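Local coordinates for protein oxidized polyvinyl alcohol hydrolase (Pseudomonas sp., PDB 3WL8) that hydrolyses beta-diketones such as 4,6-nonanedione and the oxidized form of polyvinyl alcohol, cleaving the carbon chain between the two carbonyl groups, at residues W129-A134 with I176-T181; G254-L259 with D274-T279. The protein carries 1 engineered substitution. All coordinates share one frame; numbering follows the deposited sequence.

Contact 1 of 2, residues W129-A134 with I176-T181; sequences WFEGRA and IASGGT. Engineered in segment 176-181: Ala177 (natural residue Ser). With OCA (octanoic acid (caprylic acid)), chain C.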
# COMPACT_ATOMS: atom_id res chain seq x y z
N TRP A 129 1.93 -9.97 -3.96
CA TRP A 129 0.60 -9.40 -4.22
C TRP A 129 0.48 -9.16 -5.71
O TRP A 129 1.50 -9.08 -6.42
CB TRP A 129 0.41 -8.04 -3.51
CG TRP A 129 0.67 -8.04 -2.01
CD1 TRP A 129 1.80 -7.61 -1.38
CD2 TRP A 129 -0.23 -8.44 -0.99
NE1 TRP A 129 1.66 -7.72 -0.02
CE2 TRP A 129 0.42 -8.23 0.25
CE3 TRP A 129 -1.53 -8.97 -0.99
CZ2 TRP A 129 -0.18 -8.53 1.49
CZ3 TRP A 129 -2.12 -9.27 0.20
CH2 TRP A 129 -1.45 -9.05 1.45
N PHE A 130 -0.75 -9.02 -6.22
CA PHE A 130 -0.93 -8.72 -7.64
C PHE A 130 -0.85 -7.20 -7.66
O PHE A 130 -1.85 -6.49 -7.70
CB PHE A 130 -2.32 -9.26 -8.06
CG PHE A 130 -2.43 -10.74 -7.81
CD1 PHE A 130 -1.61 -11.62 -8.52
CD2 PHE A 130 -3.35 -11.26 -6.88
CE1 PHE A 130 -1.70 -12.99 -8.30
CE2 PHE A 130 -3.46 -12.66 -6.66
CZ PHE A 130 -2.62 -13.52 -7.39
N GLU A 131 0.39 -6.70 -7.67
CA GLU A 131 0.63 -5.27 -7.49
C GLU A 131 1.28 -4.51 -8.65
O GLU A 131 1.53 -3.32 -8.53
CB GLU A 131 1.40 -5.02 -6.15
CG GLU A 131 2.55 -6.02 -5.71
CD GLU A 131 3.93 -5.76 -6.31
OE1 GLU A 131 4.05 -5.58 -7.53
OE2 GLU A 131 4.93 -5.77 -5.54
N GLY A 132 1.54 -5.20 -9.76
CA GLY A 132 2.13 -4.48 -10.87
C GLY A 132 2.22 -5.40 -12.07
O GLY A 132 2.52 -6.59 -11.93
N ARG A 133 2.04 -4.85 -13.25
CA ARG A 133 2.19 -5.70 -14.46
C ARG A 133 3.65 -6.00 -14.73
O ARG A 133 4.52 -5.16 -14.47
CB ARG A 133 1.56 -5.02 -15.69
CG ARG A 133 2.23 -3.66 -16.11
CD ARG A 133 1.40 -3.03 -17.24
NE ARG A 133 1.85 -1.70 -17.57
CZ ARG A 133 2.70 -1.42 -18.56
NH1 ARG A 133 3.21 -2.40 -19.30
NH2 ARG A 133 2.95 -0.15 -18.89
N ALA A 134 3.92 -7.19 -15.24
CA ALA A 134 5.27 -7.63 -15.54
C ALA A 134 5.83 -6.80 -16.70
O ALA A 134 5.08 -6.16 -17.43
CB ALA A 134 5.24 -9.09 -15.91
N ILE A 176 3.96 -2.37 3.68
CA ILE A 176 5.39 -2.18 3.46
C ILE A 176 5.92 -2.92 2.25
O ILE A 176 5.51 -4.04 1.98
CB ILE A 176 6.20 -2.66 4.74
CG1 ILE A 176 7.73 -2.54 4.52
CG2 ILE A 176 5.84 -4.13 5.09
CD1 ILE A 176 8.19 -1.07 4.51
N ALA A 177 6.79 -2.26 1.50
CA ALA A 177 7.49 -2.91 0.39
C ALA A 177 6.51 -3.40 -0.63
O ALA A 177 5.77 -2.57 -1.13
CB ALA A 177 8.37 -4.06 0.98
N SER A 178 6.46 -4.69 -0.96
CA SER A 178 5.47 -5.14 -1.96
C SER A 178 4.06 -4.77 -1.49
O SER A 178 3.18 -4.52 -2.33
CB SER A 178 5.62 -6.65 -2.17
OG SER A 178 4.71 -7.16 -3.16
N GLY A 179 3.85 -4.76 -0.18
CA GLY A 179 2.55 -4.31 0.35
C GLY A 179 2.31 -2.81 0.12
O GLY A 179 1.17 -2.38 0.03
N GLY A 180 3.39 -2.05 0.06
CA GLY A 180 3.32 -0.63 -0.26
C GLY A 180 3.01 -0.49 -1.74
O GLY A 180 2.26 0.40 -2.15
N THR A 181 3.59 -1.36 -2.57
CA THR A 181 3.30 -1.31 -4.00
C THR A 181 1.85 -1.64 -4.19
O THR A 181 1.16 -0.99 -4.97
CB THR A 181 4.16 -2.34 -4.74
OG1 THR A 181 5.50 -2.17 -4.31
CG2 THR A 181 4.06 -2.18 -6.27
C1 OCA C . 10.15 -5.63 -1.79
C2 OCA C . 9.78 -6.03 -3.22
C3 OCA C . 10.83 -5.56 -4.23
C4 OCA C . 10.32 -5.89 -5.63
C5 OCA C . 11.45 -5.79 -6.65
C6 OCA C . 10.91 -6.21 -8.03
C7 OCA C . 12.10 -6.56 -8.93
C8 OCA C . 11.58 -7.27 -10.18
O1 OCA C . 10.65 -4.49 -1.64
O2 OCA C . 9.66 -6.33 -0.87
O HOH W 1 7.06 -4.27 -5.15
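Ser178 and Glu131 make the direct hydrogen bond of this contact: Ser178 OG donates to Glu131 OE2 over 2.8 Å, meeting the carboxylate on its anti side and 22° out of plane. Ser178 OG stands opposite its own backbone N (chi1 -178°), which swings the hydroxyl across to the loop. A water also donates to OE2 (2.6 Å from Glu131 OE2) and is hydrogen-bonded to Thr181 OG1; that hydroxyl also accepts from Glu203 N. Glu131 OE1 is held by Tyr205, so both oxygens of this buried carboxylate are engaged.

Van der Waals contacts complete the interface. The methyl Thr181 CG2 rests 3.6 Å from Glu131 CD. Trp129 presents the pyrrole side of its indole to the start of the helix, with Ser178 OG at the ring edge, 3.4 Å from Trp129 CD1, and Gly179 CA 3.5 Å from Trp129 NE1. That nitrogen is hydrogen-bonded to Thr69 O.

Ala177, engineered in place of the natural serine, is the N-cap residue, with a positive phi of 61°. Its CB lies 3.2 Å from octanoic acid O2. A tight strand-to-helix turn of this kind, in a G-x-S-x-G sequence before the substitution, is consistent with the nucleophile elbow of an alpha/beta hydrolase.

Contact 2 of 2, residues G254-L259 with D274-T279; sequences GGEKDL and DYRPST. With OCA (octanoic acid (caprylic acid)), chain C.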
# COMPACT_ATOMS: atom_id res chain seq x y z
N GLY A 254 12.21 5.51 3.49
CA GLY A 254 13.08 5.15 4.62
C GLY A 254 14.52 5.65 4.55
O GLY A 254 15.37 5.21 5.32
N GLY A 255 14.78 6.57 3.65
CA GLY A 255 16.10 7.16 3.56
C GLY A 255 17.06 6.46 2.64
O GLY A 255 16.69 5.61 1.83
N GLU A 256 18.33 6.84 2.79
CA GLU A 256 19.41 6.34 1.92
C GLU A 256 19.53 4.83 1.73
O GLU A 256 19.94 4.34 0.64
CB GLU A 256 20.76 6.90 2.45
CG GLU A 256 20.74 8.40 2.61
CD GLU A 256 21.13 9.10 1.31
OE1 GLU A 256 22.33 8.97 0.94
OE2 GLU A 256 20.27 9.78 0.68
N LYS A 257 19.18 4.08 2.76
CA LYS A 257 19.27 2.63 2.70
C LYS A 257 17.94 1.99 2.32
O LYS A 257 17.81 0.78 2.41
CB LYS A 257 19.68 2.07 4.05
CG LYS A 257 20.95 2.68 4.67
CD LYS A 257 22.17 2.18 3.98
CE LYS A 257 23.38 2.40 4.90
NZ LYS A 257 24.62 1.96 4.20
N ASP A 258 16.95 2.80 1.95
CA ASP A 258 15.66 2.23 1.54
C ASP A 258 15.81 1.66 0.12
O ASP A 258 15.48 2.32 -0.89
CB ASP A 258 14.58 3.29 1.62
CG ASP A 258 13.18 2.69 1.52
OD1 ASP A 258 13.11 1.46 1.32
OD2 ASP A 258 12.17 3.45 1.63
N LEU A 259 16.34 0.43 0.09
CA LEU A 259 16.68 -0.31 -1.15
C LEU A 259 16.33 -1.77 -0.97
O LEU A 259 16.20 -2.23 0.16
CB LEU A 259 18.21 -0.25 -1.39
CG LEU A 259 18.84 1.14 -1.43
CD1 LEU A 259 20.37 1.05 -1.34
CD2 LEU A 259 18.41 1.86 -2.68
N ASP A 274 14.92 0.61 -5.76
CA ASP A 274 15.38 1.78 -4.99
C ASP A 274 14.12 2.56 -4.74
O ASP A 274 13.45 2.95 -5.69
CB ASP A 274 16.35 2.58 -5.87
CG ASP A 274 16.86 3.83 -5.19
OD1 ASP A 274 16.28 4.29 -4.19
OD2 ASP A 274 17.86 4.38 -5.70
N TYR A 275 13.78 2.79 -3.46
CA TYR A 275 12.51 3.45 -3.17
C TYR A 275 12.50 4.95 -3.19
O TYR A 275 11.47 5.59 -3.04
CB TYR A 275 11.93 2.84 -1.88
CG TYR A 275 11.70 1.38 -2.11
CD1 TYR A 275 12.73 0.43 -1.92
CD2 TYR A 275 10.51 0.93 -2.66
CE1 TYR A 275 12.55 -0.90 -2.27
CE2 TYR A 275 10.33 -0.39 -3.02
CZ TYR A 275 11.33 -1.28 -2.82
OH TYR A 275 11.12 -2.60 -3.16
N ARG A 276 13.66 5.53 -3.46
CA ARG A 276 13.72 6.98 -3.58
C ARG A 276 12.90 7.41 -4.85
O ARG A 276 12.00 8.26 -4.78
CB ARG A 276 15.20 7.43 -3.72
CG ARG A 276 15.33 8.96 -3.92
CD ARG A 276 16.69 9.38 -4.51
NE ARG A 276 17.72 8.85 -3.64
CZ ARG A 276 18.24 9.48 -2.59
NH1 ARG A 276 17.85 10.72 -2.29
NH2 ARG A 276 19.07 8.81 -1.80
N PRO A 277 13.18 6.79 -6.03
CA PRO A 277 12.39 7.26 -7.17
C PRO A 277 10.91 6.89 -7.10
O PRO A 277 10.06 7.60 -7.63
CB PRO A 277 13.06 6.58 -8.39
CG PRO A 277 13.80 5.39 -7.78
CD PRO A 277 14.33 6.00 -6.48
N SER A 278 10.61 5.75 -6.48
CA SER A 278 9.21 5.34 -6.45
C SER A 278 8.37 6.11 -5.45
O SER A 278 7.20 6.36 -5.74
CB SER A 278 9.11 3.84 -6.24
OG SER A 278 9.63 3.50 -4.98
N THR A 279 8.93 6.46 -4.29
CA THR A 279 8.15 7.26 -3.37
C THR A 279 8.02 8.67 -4.00
O THR A 279 6.97 9.32 -3.91
CB THR A 279 8.79 7.35 -1.96
OG1 THR A 279 10.15 7.83 -2.08
CG2 THR A 279 8.79 5.97 -1.31
C1 OCA C . 10.15 -5.63 -1.79
C2 OCA C . 9.78 -6.03 -3.22
C3 OCA C . 10.83 -5.56 -4.23
C4 OCA C . 10.32 -5.89 -5.63
C5 OCA C . 11.45 -5.79 -6.65
C6 OCA C . 10.91 -6.21 -8.03
C7 OCA C . 12.10 -6.56 -8.93
C8 OCA C . 11.58 -7.27 -10.18
O1 OCA C . 10.65 -4.49 -1.64
O2 OCA C . 9.66 -6.33 -0.87
O HOH W 2 18.89 5.86 -1.75
O HOH W 3 16.31 4.93 -1.29
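Tyr275 and Asp258 meet at the centre of this contact, their side chains crossing at about a right angle while carboxylate and phenol planes differ by only 20°. Asp258 OD1 approaches Tyr275 CD1 to 3.4 Å, obliquely to the ring, and the backbones are joined beside it: Tyr275 N donates to Asp258 O at 3.1 Å, with a nearly straight N-H...O angle of 166°. At the far end of the ring, Tyr275 OH donates a very short bond of 2.5 Å to octanoic acid O1. Replacing Tyr275 by an alanine is likely to leave that ligand oxygen without its phenol donor and to open a gap beside Asp258 and His303, whose ring stacks on the tyrosine.

Further out, Leu259 and Asp274 form an antiparallel non-hydrogen-bonded pair, with Leu259 CD2 packed 3.5 Å from Asp274 CG. Asp274 OD1 caps the helix by accepting from Arg276 N at 3.0 Å, and its other oxygen bridges to Arg220. Toward the exposed Glu256, Arg276 NH2 donates to Glu256 OE2 (2.9 Å) in a salt bridge: the acceptor lies in the guanidinium plane but the donor stands above the carboxylate plane. A bend at chi3 (-55°) turns the arginine toward this partner, and its NH1 is held by Leu352 O.

The type I turn from Gly255 to Asp258 sets the aspartate in place. Gly254 N donates to Asp258 OD2 at 2.8 Å, Ser201 also bonds OD2, and Asp258 OD1 bonds His303 ND1. Since His303 NE2 in turn bonds the octanoic acid, this geometry is consistent with the Asp-His pair of an alpha/beta-hydrolase catalytic triad.

How the contacts relate
Following the chain from the N terminus, contact 1 comes first: it closes a loop of 41 residues that carries helix 148-160 and strand 170-176, tying the segment after strand 96-100 to the start of helix 178-189. Contact 2 opens only after it has closed and spans 14 residues, the hairpin 259-263/269-274, joining the end of strand 247-253 to helix 275-288. The two are therefore in series, neither nested nor crossed. Their centres lie 15 Å apart and their nearest atoms about 5 Å, without touching. Octanoic acid connects them, meeting Ala177 in contact 1 and Tyr275 in contact 2, with His303 adjoining both.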